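Local coordinates for protein beta-galactosidase/beta-glucuronidase (Faecalibacterium prausnitzii L2-6, PDB 6MVF) that binds flavin mononucleotide and, as a family 2 glycoside hydrolase of a gut bacterium, probably hydrolyses beta-glucuronides, at residues A[430-435]-A[451-456]; A[607-612]-A[627-632]; A[318-323]-A[559-564]; A[244-249]-A[287-292]; A[488-493]-A[503-508]. All coordinates share one frame; numbering follows the deposited sequence.

In the fold
Contacts 1, 3 and 5 lie within the TIM barrel domain and are all buried. Contact 1 is the pairing of two parallel barrel strands, held by backbone bonds and aromatic packing. Contact 3 ties a barrel helix to a late loop through a buried salt bridge. Contact 5 is nested inside the long loop that contact 3 closes; the two touch through Ile493 and Thr563, and both reach a second subunit. Contact 5 also touches contact 1. Contact 4 is partly buried and joins the preceding beta-sandwich domain to the hairpin leading into the barrel, through one amide bond and apolar packing. Contact 2, also buried, stands apart in a beta sandwich with an apolar interior.

Contact 1: residues A[430-435]-A[451-456]; sequences TIAHVS and SYNHYF
His433 turns its CG beside the backbone N, anti to the carbonyl carbon (chi1 -62°), and Tyr452 leans to the same side (chi1 -90°), which brings the two rings together on one face of the sheet. The His433 CB lies over the tyrosine ring, 3.9 Å from its centroid, in a CH-pi contact. The imidazole then meets the same ring edge-to-face, with the centroids 5.0 Å apart and the planes inclined by 50°. His433 NE2 is held by Glu450, and Tyr452 OH by Thr437 O, so both rings are fixed at their far ends as well.

These residues sit on neighbouring parallel strands of the TIM barrel, 428-433 and 450-453. The ladder runs from Ser451 N to Ile431 O, from His433 N to Ser451 O at 2.8 Å, and from Asn453 N to His433 O, also 2.8 Å. Ala432 and Ser451 point to the opposite face, into the barrel, where both touch Trp355. Asn453 is gripped by Ser485, Asn398 and Glu399.

Past the strands, a water bridges Ser435 N and Asn453 O. The Ser435 hydroxyl OG is hydrogen-bonded to His454 ND1 at 2.8 Å, and it comes in at the edge of the imidazole, near its plane. Phe456 CE2 lies over one face of that imidazole, offset toward its rim.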
# COMPACT_ATOMS: atom_id res chain seq x y z
N THR A 430 -6.81 36.60 -20.69
CA THR A 430 -5.56 37.29 -20.44
C THR A 430 -4.70 37.16 -21.69
O THR A 430 -5.05 36.44 -22.62
CB THR A 430 -4.81 36.74 -19.20
OG1 THR A 430 -3.72 37.61 -18.84
CG2 THR A 430 -4.23 35.33 -19.45
N ILE A 431 -3.57 37.86 -21.67
CA ILE A 431 -2.61 37.85 -22.77
C ILE A 431 -1.23 38.15 -22.18
O ILE A 431 -1.11 38.84 -21.17
CB ILE A 431 -3.02 38.86 -23.88
CG1 ILE A 431 -2.07 38.79 -25.08
CG2 ILE A 431 -3.15 40.32 -23.32
CD1 ILE A 431 -2.68 39.33 -26.32
N ALA A 432 -0.18 37.64 -22.82
CA ALA A 432 1.18 37.94 -22.40
C ALA A 432 1.89 38.70 -23.51
O ALA A 432 2.09 38.17 -24.61
CB ALA A 432 1.95 36.67 -22.02
N HIS A 433 2.25 39.96 -23.24
CA HIS A 433 2.91 40.81 -24.23
C HIS A 433 4.43 40.66 -24.18
O HIS A 433 5.03 40.51 -23.11
CB HIS A 433 2.55 42.28 -23.99
CG HIS A 433 1.10 42.59 -24.13
ND1 HIS A 433 0.40 42.41 -25.31
CD2 HIS A 433 0.21 43.11 -23.24
CE1 HIS A 433 -0.85 42.78 -25.13
NE2 HIS A 433 -1.00 43.21 -23.89
N VAL A 434 5.06 40.72 -25.36
CA VAL A 434 6.51 40.86 -25.41
C VAL A 434 6.92 42.23 -24.86
O VAL A 434 6.13 43.18 -24.82
CB VAL A 434 7.04 40.64 -26.85
CG1 VAL A 434 6.66 41.80 -27.76
CG2 VAL A 434 8.56 40.40 -26.85
N SER A 435 8.17 42.31 -24.40
CA SER A 435 8.61 43.47 -23.63
C SER A 435 8.42 44.78 -24.39
O SER A 435 8.01 45.79 -23.81
CB SER A 435 10.08 43.29 -23.24
OG SER A 435 10.46 44.26 -22.29
N SER A 451 -0.85 41.18 -19.28
CA SER A 451 0.44 41.08 -18.62
C SER A 451 1.57 41.31 -19.61
O SER A 451 1.43 41.08 -20.82
CB SER A 451 0.61 39.72 -17.92
OG SER A 451 -0.16 39.65 -16.73
N TYR A 452 2.70 41.74 -19.08
CA TYR A 452 3.91 41.94 -19.86
C TYR A 452 5.01 40.97 -19.43
O TYR A 452 5.11 40.59 -18.26
CB TYR A 452 4.42 43.38 -19.72
CG TYR A 452 3.87 44.35 -20.74
CD1 TYR A 452 2.66 44.97 -20.54
CD2 TYR A 452 4.60 44.67 -21.88
CE1 TYR A 452 2.17 45.90 -21.46
CE2 TYR A 452 4.12 45.59 -22.81
CZ TYR A 452 2.90 46.21 -22.59
OH TYR A 452 2.40 47.13 -23.50
N ASN A 453 5.82 40.58 -20.41
CA ASN A 453 7.04 39.83 -20.18
C ASN A 453 8.22 40.81 -20.17
O ASN A 453 8.60 41.34 -21.22
CB ASN A 453 7.21 38.75 -21.25
CG ASN A 453 6.11 37.70 -21.21
OD1 ASN A 453 5.29 37.68 -20.30
ND2 ASN A 453 6.11 36.81 -22.19
N HIS A 454 8.80 41.06 -18.99
CA HIS A 454 9.90 42.01 -18.88
C HIS A 454 11.15 41.37 -18.29
O HIS A 454 11.07 40.54 -17.38
CB HIS A 454 9.49 43.20 -18.02
CG HIS A 454 8.65 44.19 -18.75
ND1 HIS A 454 9.03 44.72 -19.97
CD2 HIS A 454 7.45 44.74 -18.46
CE1 HIS A 454 8.09 45.55 -20.39
NE2 HIS A 454 7.13 45.58 -19.49
N TYR A 455 12.30 41.78 -18.82
CA TYR A 455 13.58 41.30 -18.32
C TYR A 455 14.56 42.45 -18.15
O TYR A 455 15.76 42.33 -18.43
CB TYR A 455 14.16 40.23 -19.25
CG TYR A 455 13.34 38.95 -19.37
CD1 TYR A 455 13.56 37.88 -18.50
CD2 TYR A 455 12.36 38.81 -20.35
CE1 TYR A 455 12.84 36.70 -18.60
CE2 TYR A 455 11.62 37.63 -20.46
CZ TYR A 455 11.87 36.58 -19.57
OH TYR A 455 11.16 35.41 -19.67
N PHE A 456 14.07 43.59 -17.65
CA PHE A 456 14.96 44.68 -17.29
C PHE A 456 15.91 44.22 -16.19
O PHE A 456 15.47 43.86 -15.09
CB PHE A 456 14.17 45.90 -16.84
CG PHE A 456 13.13 46.34 -17.82
CD1 PHE A 456 13.49 46.74 -19.09
CD2 PHE A 456 11.79 46.34 -17.46
CE1 PHE A 456 12.54 47.13 -20.00
CE2 PHE A 456 10.84 46.73 -18.35
CZ PHE A 456 11.21 47.13 -19.63
O HOH W 1 9.73 40.02 -23.61

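Contact 2: residues A[607-612]-A[627-632]; sequences VTLYCN and FDVALD
Leu609 and Phe627 meet in the interior of a beta sandwich, where strand 606-611 of a five-stranded sheet faces strand 624-629 of a three-stranded one. The two strands run nearly parallel, 11° apart, with their axes 9.5 Å from each other. No backbone bond joins them, and side chains fill the gap.

The inner side is closely packed. Leu609 sets its CB over the centre of the Phe627 ring, 3.8 Å from the centroid. Its CD2 reaches on to Phe627 CB at 3.6 Å and to Val629 CG2 at 3.7 Å. Val607 CG1 comes obliquely to the far end of the same ring, 3.7 Å from Phe627 CZ. This methyl lies trans to the backbone nitrogen (chi1 165°), which carries it toward the ring. Farther along, Cys611 SG rests on Val629 CG1 at 3.8 Å and, more loosely, near Leu631 CD2. Val598 of strand 596-602 touches both Leu609 and Val629.

The outer side is different. Thr608, Tyr610 and Asp628 point away from the facing sheet, and Asp628 is exposed. At the partly exposed end of the sandwich the chemistry turns polar. Asp632 OD2 forms a salt bridge with Lys614 NZ, while Asn612 OD1 takes Val637 N. Asn612 ND2 donates in its own amide plane to Asp632 OD2 at 3.0 Å, on the anti side but tilted 33° out of the carboxylate plane.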
# COMPACT_ATOMS: atom_id res chain seq x y z
N VAL A 607 17.43 37.92 12.94
CA VAL A 607 18.39 36.88 12.64
C VAL A 607 19.66 37.21 13.41
O VAL A 607 20.11 38.37 13.39
CB VAL A 607 18.67 36.77 11.12
CG1 VAL A 607 19.95 35.94 10.84
CG2 VAL A 607 17.46 36.18 10.39
N THR A 608 20.21 36.22 14.10
CA THR A 608 21.53 36.32 14.70
C THR A 608 22.45 35.36 13.97
O THR A 608 22.12 34.18 13.83
CB THR A 608 21.51 36.01 16.20
OG1 THR A 608 20.91 37.10 16.90
CG2 THR A 608 22.91 35.81 16.72
N LEU A 609 23.59 35.86 13.50
CA LEU A 609 24.57 35.06 12.78
C LEU A 609 25.73 34.68 13.68
O LEU A 609 26.21 35.49 14.48
CB LEU A 609 25.09 35.81 11.55
CG LEU A 609 25.90 34.91 10.62
CD1 LEU A 609 25.05 33.69 10.13
CD2 LEU A 609 26.46 35.71 9.46
N TYR A 610 26.20 33.45 13.54
CA TYR A 610 27.36 32.97 14.28
C TYR A 610 28.42 32.43 13.33
O TYR A 610 28.10 31.83 12.30
CB TYR A 610 26.99 31.87 15.27
CG TYR A 610 26.11 32.31 16.39
CD1 TYR A 610 24.72 32.15 16.32
CD2 TYR A 610 26.65 32.87 17.54
CE1 TYR A 610 23.90 32.55 17.36
CE2 TYR A 610 25.84 33.29 18.58
CZ TYR A 610 24.47 33.12 18.48
OH TYR A 610 23.68 33.52 19.53
N CYS A 611 29.68 32.64 13.70
CA CYS A 611 30.82 32.17 12.93
C CYS A 611 31.75 31.43 13.89
O CYS A 611 32.37 32.05 14.76
CB CYS A 611 31.54 33.33 12.26
SG CYS A 611 32.70 32.79 10.99
N ASN A 612 31.84 30.10 13.73
CA ASN A 612 32.56 29.22 14.66
C ASN A 612 32.18 29.51 16.11
O ASN A 612 33.03 29.61 16.99
CB ASN A 612 34.07 29.32 14.45
CG ASN A 612 34.50 28.76 13.11
OD1 ASN A 612 33.86 27.84 12.57
ND2 ASN A 612 35.59 29.30 12.56
N PHE A 627 25.23 40.29 6.45
CA PHE A 627 26.23 40.40 7.50
C PHE A 627 27.62 40.45 6.87
O PHE A 627 27.90 39.75 5.89
CB PHE A 627 26.17 39.20 8.47
CG PHE A 627 24.85 39.02 9.16
CD1 PHE A 627 23.80 38.39 8.50
CD2 PHE A 627 24.67 39.47 10.46
CE1 PHE A 627 22.58 38.21 9.13
CE2 PHE A 627 23.45 39.30 11.10
CZ PHE A 627 22.40 38.65 10.44
N ASP A 628 28.49 41.29 7.42
CA ASP A 628 29.88 41.33 6.99
C ASP A 628 30.67 40.49 7.97
O ASP A 628 30.73 40.80 9.16
CB ASP A 628 30.42 42.76 6.95
CG ASP A 628 30.27 43.39 5.58
OD1 ASP A 628 30.87 42.85 4.62
OD2 ASP A 628 29.52 44.40 5.47
N VAL A 629 31.28 39.42 7.47
CA VAL A 629 31.88 38.41 8.34
C VAL A 629 33.37 38.32 8.04
O VAL A 629 33.77 38.15 6.89
CB VAL A 629 31.21 37.04 8.17
CG1 VAL A 629 31.84 36.03 9.14
CG2 VAL A 629 29.66 37.16 8.34
N ALA A 630 34.18 38.46 9.09
CA ALA A 630 35.62 38.16 9.02
C ALA A 630 35.79 36.68 9.31
O ALA A 630 35.87 36.26 10.46
CB ALA A 630 36.41 39.01 10.01
N LEU A 631 35.85 35.89 8.24
CA LEU A 631 36.06 34.46 8.39
C LEU A 631 37.40 34.20 9.08
O LEU A 631 38.38 34.92 8.86
CB LEU A 631 36.03 33.79 7.02
CG LEU A 631 34.72 33.88 6.24
CD1 LEU A 631 34.93 33.30 4.87
CD2 LEU A 631 33.57 33.16 6.95
N ASP A 632 37.41 33.19 9.95
CA ASP A 632 38.65 32.64 10.47
C ASP A 632 39.41 31.91 9.37
O ASP A 632 38.84 31.47 8.37
CB ASP A 632 38.37 31.65 11.60
CG ASP A 632 37.78 32.31 12.81
OD1 ASP A 632 37.90 33.56 12.91
OD2 ASP A 632 37.21 31.58 13.65

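Contact 3: residues A[318-323]-A[559-564]; sequences YQDAQI and IDRKTR
Arg561 reaches across to helix 314-327, and most of its chain finds a partner there. CB lies 3.8 Å from Gln319 NE2. CG touches Ile323 CD1 at 3.9 Å. The chain bends at chi2 (55°), turning the guanidinium along Asp320. CD lies 3.6 Å from Asp320 OD1. NE donates to Asp320 OD1 at 2.7 Å, almost straight at 175°. NH2 donates to Asp320 OD2 at 3.0 Å. The grip is side-on and bidentate: each oxygen is met on its syn side, somewhat out of the carboxylate plane, and lies in the guanidinium plane; the planes are 24° apart. NH1 turns back to its own loop and bonds to Ile559 O at 3.0 Å, from above the carbonyl plane.

Asp320 OD2 also forms a salt bridge with Arg301, and Phe536 makes a cation-pi contact with Arg561. The surrounding positive charges probably favour the ionised carboxylate. Gln319 OE1 is taken by Lys305.

Ile323 CG1 packs against Arg564 NH2 at 3.8 Å. The loop 559-564 leads into helix 566-575, while helix 314-327 follows barrel strand 292-300, so the contact joins early and late parts of the TIM barrel. Helix 341-350 packs against Ala321, and a second subunit meets the loop at Asp560.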
# COMPACT_ATOMS: atom_id res chain seq x y z
N TYR A 318 2.77 15.82 -9.63
CA TYR A 318 2.49 16.15 -8.23
C TYR A 318 3.75 16.58 -7.49
O TYR A 318 3.68 17.43 -6.60
CB TYR A 318 1.81 14.97 -7.53
CG TYR A 318 0.31 14.92 -7.77
CD1 TYR A 318 -0.22 14.41 -8.96
CD2 TYR A 318 -0.58 15.41 -6.83
CE1 TYR A 318 -1.60 14.37 -9.18
CE2 TYR A 318 -1.97 15.39 -7.05
CZ TYR A 318 -2.47 14.87 -8.22
OH TYR A 318 -3.83 14.85 -8.44
N GLN A 319 4.91 16.04 -7.86
CA GLN A 319 6.13 16.50 -7.22
C GLN A 319 6.41 17.96 -7.56
O GLN A 319 6.75 18.77 -6.68
CB GLN A 319 7.31 15.61 -7.63
CG GLN A 319 8.59 15.94 -6.88
CD GLN A 319 9.86 15.48 -7.60
OE1 GLN A 319 9.82 14.96 -8.72
NE2 GLN A 319 11.00 15.69 -6.95
N ASP A 320 6.28 18.32 -8.84
CA ASP A 320 6.33 19.73 -9.23
C ASP A 320 5.38 20.58 -8.39
O ASP A 320 5.77 21.60 -7.82
CB ASP A 320 6.00 19.89 -10.71
CG ASP A 320 7.18 19.55 -11.62
OD1 ASP A 320 8.27 19.17 -11.11
OD2 ASP A 320 6.99 19.66 -12.85
N ALA A 321 4.11 20.15 -8.30
CA ALA A 321 3.11 20.92 -7.59
C ALA A 321 3.49 21.10 -6.12
O ALA A 321 3.37 22.20 -5.58
CB ALA A 321 1.75 20.26 -7.73
N GLN A 322 3.98 20.03 -5.49
CA GLN A 322 4.34 20.11 -4.08
C GLN A 322 5.55 21.03 -3.86
O GLN A 322 5.58 21.80 -2.89
CB GLN A 322 4.61 18.72 -3.52
CG GLN A 322 3.37 18.13 -2.85
CD GLN A 322 3.06 16.68 -3.27
OE1 GLN A 322 3.97 15.89 -3.55
NE2 GLN A 322 1.76 16.34 -3.31
N ILE A 323 6.55 20.96 -4.73
CA ILE A 323 7.67 21.88 -4.59
C ILE A 323 7.19 23.33 -4.69
O ILE A 323 7.57 24.19 -3.88
CB ILE A 323 8.76 21.56 -5.63
CG1 ILE A 323 9.43 20.25 -5.26
CG2 ILE A 323 9.77 22.69 -5.66
CD1 ILE A 323 10.28 19.62 -6.37
N ILE A 559 16.59 21.53 -13.11
CA ILE A 559 15.73 20.80 -14.03
C ILE A 559 15.48 19.36 -13.57
O ILE A 559 14.50 18.73 -13.98
CB ILE A 559 16.38 20.87 -15.43
CG1 ILE A 559 15.38 20.49 -16.51
CG2 ILE A 559 17.62 20.02 -15.49
CD1 ILE A 559 15.99 20.43 -17.88
N ASP A 560 16.33 18.82 -12.72
CA ASP A 560 16.12 17.51 -12.13
C ASP A 560 15.29 17.58 -10.85
O ASP A 560 15.13 16.57 -10.17
CB ASP A 560 17.48 16.84 -11.89
CG ASP A 560 18.41 17.68 -11.01
OD1 ASP A 560 17.90 18.53 -10.23
OD2 ASP A 560 19.65 17.50 -11.10
N ARG A 561 14.78 18.76 -10.51
CA ARG A 561 13.96 19.04 -9.33
C ARG A 561 14.71 18.86 -8.02
O ARG A 561 14.08 18.86 -6.97
CB ARG A 561 12.67 18.20 -9.30
CG ARG A 561 11.49 18.84 -10.03
CD ARG A 561 11.82 19.20 -11.48
NE ARG A 561 10.66 19.55 -12.30
CZ ARG A 561 10.74 20.02 -13.54
NH1 ARG A 561 11.92 20.21 -14.12
NH2 ARG A 561 9.63 20.32 -14.22
N LYS A 562 16.03 18.72 -8.06
CA LYS A 562 16.79 18.37 -6.86
C LYS A 562 17.31 19.57 -6.08
O LYS A 562 17.37 19.52 -4.85
CB LYS A 562 17.97 17.46 -7.24
CG LYS A 562 17.56 16.07 -7.64
CD LYS A 562 18.74 15.11 -7.59
CE LYS A 562 18.25 13.69 -7.80
NZ LYS A 562 17.12 13.38 -6.88
N THR A 563 17.72 20.65 -6.76
CA THR A 563 18.50 21.72 -6.13
C THR A 563 17.74 23.03 -6.22
O THR A 563 17.52 23.57 -7.31
CB THR A 563 19.89 21.85 -6.77
OG1 THR A 563 20.58 20.60 -6.65
CG2 THR A 563 20.72 22.89 -6.06
N ARG A 564 17.36 23.55 -5.06
CA ARG A 564 16.75 24.86 -4.94
C ARG A 564 17.84 25.93 -4.96
O ARG A 564 18.74 25.93 -4.11
CB ARG A 564 15.95 24.93 -3.64
CG ARG A 564 14.77 23.98 -3.61
CD ARG A 564 14.43 23.59 -2.18
NE ARG A 564 13.22 22.78 -2.12
CZ ARG A 564 13.15 21.51 -2.51
NH1 ARG A 564 14.24 20.90 -2.99
NH2 ARG A 564 11.99 20.85 -2.45

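Contact 4: residues A[244-249]-A[287-292]; sequences ELWSMD and FSINGE
The Trp246 ring meets Ile289 at its edge, with CZ3 4.0 Å from Ile289 CD1 and the methyl near the ring plane. Over one face of the indole, toward its rim, sits the backbone N of Met248. The indole NE1 is bonded to Asp348 O. Phe287, the other ring, is approached obliquely by Met248 CE, 4.2 Å from its CE2. The Met248 chain bends at chi2 and chi3 (81° and 71°), which folds the thioether back, and SD comes 4.1 Å from Ile289 CD1.

The third flat group is the Asn290 amide. Its ND2 donates to Trp246 O at 2.9 Å, with the acceptor close to the amide plane. The donor sits well above the carbonyl plane. Asn290 OD1 accepts from Ser278 N. Leu245 slides past it in the opposite direction, its CD1 3.8 Å from Asn290 CG.

Asn290 and Gly291 form the corners of a type I' turn, a two-residue beta hairpin between strand 286-289 and barrel strand 292-300. Strand 279-282 flanks the hairpin, Phe287 packs on the start of strand 391-398, and the loop 244-249 lies between strands 236-240 and 254-262 of the preceding beta-sandwich domain, immunoglobulin-like as in other family 2 enzymes.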
# COMPACT_ATOMS: atom_id res chain seq x y z
N GLU A 244 -18.76 24.54 1.10
CA GLU A 244 -17.36 24.79 1.43
C GLU A 244 -16.67 25.36 0.20
O GLU A 244 -16.52 24.66 -0.81
CB GLU A 244 -16.69 23.51 1.92
CG GLU A 244 -16.96 23.24 3.38
CD GLU A 244 -16.33 21.95 3.86
OE1 GLU A 244 -15.11 21.95 4.20
OE2 GLU A 244 -17.05 20.92 3.89
N LEU A 245 -16.28 26.63 0.26
CA LEU A 245 -15.72 27.27 -0.92
C LEU A 245 -14.31 26.76 -1.19
O LEU A 245 -13.60 26.28 -0.30
CB LEU A 245 -15.71 28.78 -0.76
CG LEU A 245 -17.07 29.38 -0.42
CD1 LEU A 245 -16.99 30.89 -0.35
CD2 LEU A 245 -18.10 28.94 -1.42
N TRP A 246 -13.91 26.88 -2.47
CA TRP A 246 -12.55 26.59 -2.94
C TRP A 246 -11.69 27.86 -2.92
O TRP A 246 -12.11 28.92 -3.42
CB TRP A 246 -12.62 26.00 -4.35
CG TRP A 246 -11.28 25.55 -4.88
CD1 TRP A 246 -10.78 24.28 -4.84
CD2 TRP A 246 -10.28 26.36 -5.51
NE1 TRP A 246 -9.53 24.25 -5.41
CE2 TRP A 246 -9.19 25.51 -5.82
CE3 TRP A 246 -10.18 27.71 -5.84
CZ2 TRP A 246 -8.03 25.98 -6.45
CZ3 TRP A 246 -9.04 28.17 -6.47
CH2 TRP A 246 -7.98 27.31 -6.77
N SER A 247 -10.48 27.76 -2.36
CA SER A 247 -9.47 28.81 -2.53
C SER A 247 -8.10 28.16 -2.52
O SER A 247 -7.97 26.97 -2.26
CB SER A 247 -9.58 29.89 -1.43
OG SER A 247 -9.04 29.43 -0.20
N MET A 248 -7.06 28.95 -2.84
CA MET A 248 -5.70 28.42 -2.85
C MET A 248 -5.27 27.94 -1.46
O MET A 248 -4.56 26.94 -1.35
CB MET A 248 -4.69 29.46 -3.37
CG MET A 248 -4.90 29.82 -4.84
SD MET A 248 -6.23 31.02 -5.11
CE MET A 248 -5.43 32.49 -4.42
N ASP A 249 -5.73 28.62 -0.41
CA ASP A 249 -5.41 28.20 0.95
C ASP A 249 -6.26 27.00 1.42
O ASP A 249 -5.76 26.16 2.17
CB ASP A 249 -5.56 29.38 1.90
CG ASP A 249 -4.34 30.27 1.89
OD1 ASP A 249 -3.24 29.79 1.48
OD2 ASP A 249 -4.47 31.46 2.28
N PHE A 287 -6.25 41.26 -7.48
CA PHE A 287 -7.03 40.03 -7.48
C PHE A 287 -7.70 39.80 -6.12
O PHE A 287 -7.10 40.01 -5.07
CB PHE A 287 -6.13 38.84 -7.83
CG PHE A 287 -6.82 37.52 -7.80
CD1 PHE A 287 -7.53 37.08 -8.89
CD2 PHE A 287 -6.77 36.72 -6.66
CE1 PHE A 287 -8.17 35.87 -8.86
CE2 PHE A 287 -7.41 35.51 -6.62
CZ PHE A 287 -8.12 35.09 -7.72
N SER A 288 -8.97 39.38 -6.17
CA SER A 288 -9.72 38.92 -5.01
C SER A 288 -10.34 37.58 -5.33
O SER A 288 -10.79 37.36 -6.45
CB SER A 288 -10.86 39.87 -4.60
OG SER A 288 -10.44 41.21 -4.48
N ILE A 289 -10.40 36.70 -4.34
CA ILE A 289 -11.15 35.46 -4.51
C ILE A 289 -12.07 35.32 -3.31
O ILE A 289 -11.65 35.56 -2.17
CB ILE A 289 -10.22 34.25 -4.68
CG1 ILE A 289 -11.05 32.97 -4.80
CG2 ILE A 289 -9.20 34.20 -3.56
CD1 ILE A 289 -10.24 31.77 -5.30
N ASN A 290 -13.35 35.01 -3.57
CA ASN A 290 -14.35 34.84 -2.51
C ASN A 290 -14.42 36.07 -1.61
O ASN A 290 -14.59 35.95 -0.40
CB ASN A 290 -14.09 33.58 -1.68
CG ASN A 290 -14.19 32.30 -2.51
OD1 ASN A 290 -15.04 32.19 -3.40
ND2 ASN A 290 -13.31 31.33 -2.23
N GLY A 291 -14.24 37.25 -2.20
CA GLY A 291 -14.40 38.50 -1.48
C GLY A 291 -13.21 38.98 -0.69
O GLY A 291 -13.31 40.01 -0.02
N GLU A 292 -12.08 38.28 -0.72
CA GLU A 292 -10.91 38.70 0.02
C GLU A 292 -9.80 39.09 -0.94
O GLU A 292 -9.50 38.34 -1.88
CB GLU A 292 -10.43 37.58 0.96
CG GLU A 292 -9.19 37.96 1.74
CD GLU A 292 -8.97 37.11 2.98
OE1 GLU A 292 -9.96 36.54 3.49
OE2 GLU A 292 -7.80 37.01 3.43

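Contact 5: residues A[488-493]-A[503-508]; sequences GCEGII and KDYSEE
Tyr505 has left-handed backbone angles (phi 67°, psi 15°), uncommon for a residue with a side chain, and its carbonyl takes the hydrogen bond that joins the two segments. Ile492 N donates to Tyr505 O at 2.9 Å, fairly straight at 161°. The two side chains lie side by side and point the same way, with Ile492 CD1 3.7 Å from Tyr505 CD2. Glu490 CB comes obliquely to the same ring, 4.0 Å from Tyr505 CD2. The phenol OH bonds to Glu545, and Trp458 meets the ring edge-to-face.

The turn before the helix is held from within. Asp504 OD1 accepts both Ser506 N, at 2.8 Å, and Ser506 OG, at 3.0 Å, from the same face of the carboxylate. The first of these closes an Asx turn. Ser506 is the N-cap, and its OG also takes Tyr509 N.

The extended chain of Glu507 crosses Ile493 at a slant, with Ile493 CG2 3.5 Å from Glu507 CD. The carboxylate itself is paired with Arg587 and accepts Asp566 N.

The segments belong to the connection from barrel strand 482-487 to helix 507-522. Gly491 pairs with Asn553 through backbone atoms, Cys489 packs on helix 507-522, and Asn264 of a second subunit bonds to Gly491 O and Ile493 N.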
# COMPACT_ATOMS: atom_id res chain seq x y z
N GLY A 488 12.55 37.46 -14.87
CA GLY A 488 13.50 36.50 -14.36
C GLY A 488 14.90 36.79 -14.88
O GLY A 488 15.15 37.79 -15.52
N CYS A 489 15.78 35.84 -14.61
CA CYS A 489 17.20 36.09 -14.76
C CYS A 489 17.90 34.75 -14.67
O CYS A 489 17.45 33.87 -13.95
CB CYS A 489 17.65 37.05 -13.66
SG CYS A 489 19.35 37.34 -13.53
N GLU A 490 18.95 34.57 -15.46
CA GLU A 490 19.64 33.29 -15.44
C GLU A 490 20.49 33.18 -14.19
O GLU A 490 20.99 34.17 -13.66
CB GLU A 490 20.53 33.12 -16.66
CG GLU A 490 19.75 33.22 -17.97
CD GLU A 490 19.40 31.86 -18.53
OE1 GLU A 490 20.02 30.89 -18.04
OE2 GLU A 490 18.53 31.80 -19.44
N GLY A 491 20.60 31.95 -13.70
CA GLY A 491 21.45 31.58 -12.59
C GLY A 491 22.00 30.19 -12.84
O GLY A 491 21.25 29.21 -12.97
N ILE A 492 23.32 30.10 -12.95
CA ILE A 492 24.01 28.84 -13.18
C ILE A 492 24.88 28.61 -11.95
O ILE A 492 25.76 29.42 -11.67
CB ILE A 492 24.80 28.89 -14.50
CG1 ILE A 492 23.79 29.13 -15.63
CG2 ILE A 492 25.59 27.61 -14.72
CD1 ILE A 492 24.34 29.10 -17.03
N ILE A 493 24.58 27.56 -11.18
CA ILE A 493 25.00 27.59 -9.77
C ILE A 493 26.44 27.15 -9.54
O ILE A 493 26.90 27.10 -8.40
CB ILE A 493 24.05 26.77 -8.87
CG1 ILE A 493 23.85 25.34 -9.37
CG2 ILE A 493 22.72 27.45 -8.72
CD1 ILE A 493 22.84 24.55 -8.55
N LYS A 503 25.11 39.23 -16.84
CA LYS A 503 25.83 38.36 -17.76
C LYS A 503 27.07 37.69 -17.16
O LYS A 503 27.81 37.04 -17.90
CB LYS A 503 26.22 39.09 -19.05
CG LYS A 503 25.01 39.42 -19.91
CD LYS A 503 24.26 38.16 -20.28
CE LYS A 503 23.21 38.45 -21.33
NZ LYS A 503 22.24 39.40 -20.77
N ASP A 504 27.30 37.77 -15.84
CA ASP A 504 28.22 36.79 -15.26
C ASP A 504 27.55 35.44 -14.93
O ASP A 504 28.26 34.49 -14.58
CB ASP A 504 28.95 37.36 -14.02
CG ASP A 504 28.06 37.50 -12.77
OD1 ASP A 504 26.94 36.93 -12.67
OD2 ASP A 504 28.51 38.21 -11.84
N TYR A 505 26.21 35.34 -15.03
CA TYR A 505 25.46 34.09 -14.89
C TYR A 505 25.51 33.51 -13.48
O TYR A 505 25.16 32.33 -13.27
CB TYR A 505 25.95 33.04 -15.90
CG TYR A 505 25.47 33.34 -17.29
CD1 TYR A 505 26.12 34.29 -18.08
CD2 TYR A 505 24.33 32.71 -17.79
CE1 TYR A 505 25.66 34.59 -19.35
CE2 TYR A 505 23.85 33.01 -19.06
CZ TYR A 505 24.53 33.95 -19.84
OH TYR A 505 24.06 34.25 -21.10
N SER A 506 25.92 34.32 -12.50
CA SER A 506 26.17 33.82 -11.16
C SER A 506 24.88 33.69 -10.38
O SER A 506 23.94 34.47 -10.55
CB SER A 506 27.11 34.74 -10.38
OG SER A 506 26.41 35.89 -9.95
N GLU A 507 24.86 32.69 -9.49
CA GLU A 507 23.74 32.48 -8.58
C GLU A 507 23.47 33.74 -7.76
O GLU A 507 22.32 34.04 -7.42
CB GLU A 507 24.04 31.28 -7.66
CG GLU A 507 22.87 30.83 -6.81
CD GLU A 507 23.12 29.56 -5.97
OE1 GLU A 507 22.13 29.08 -5.38
OE2 GLU A 507 24.28 29.06 -5.88
N GLU A 508 24.52 34.49 -7.43
CA GLU A 508 24.35 35.69 -6.63
C GLU A 508 23.58 36.75 -7.40
O GLU A 508 22.77 37.48 -6.82
CB GLU A 508 25.72 36.22 -6.18
CG GLU A 508 26.42 35.41 -5.08
CD GLU A 508 26.93 34.03 -5.56
OE1 GLU A 508 27.28 33.92 -6.76
OE2 GLU A 508 26.98 33.06 -4.74
O HOH W 2 23.01 35.50 -12.97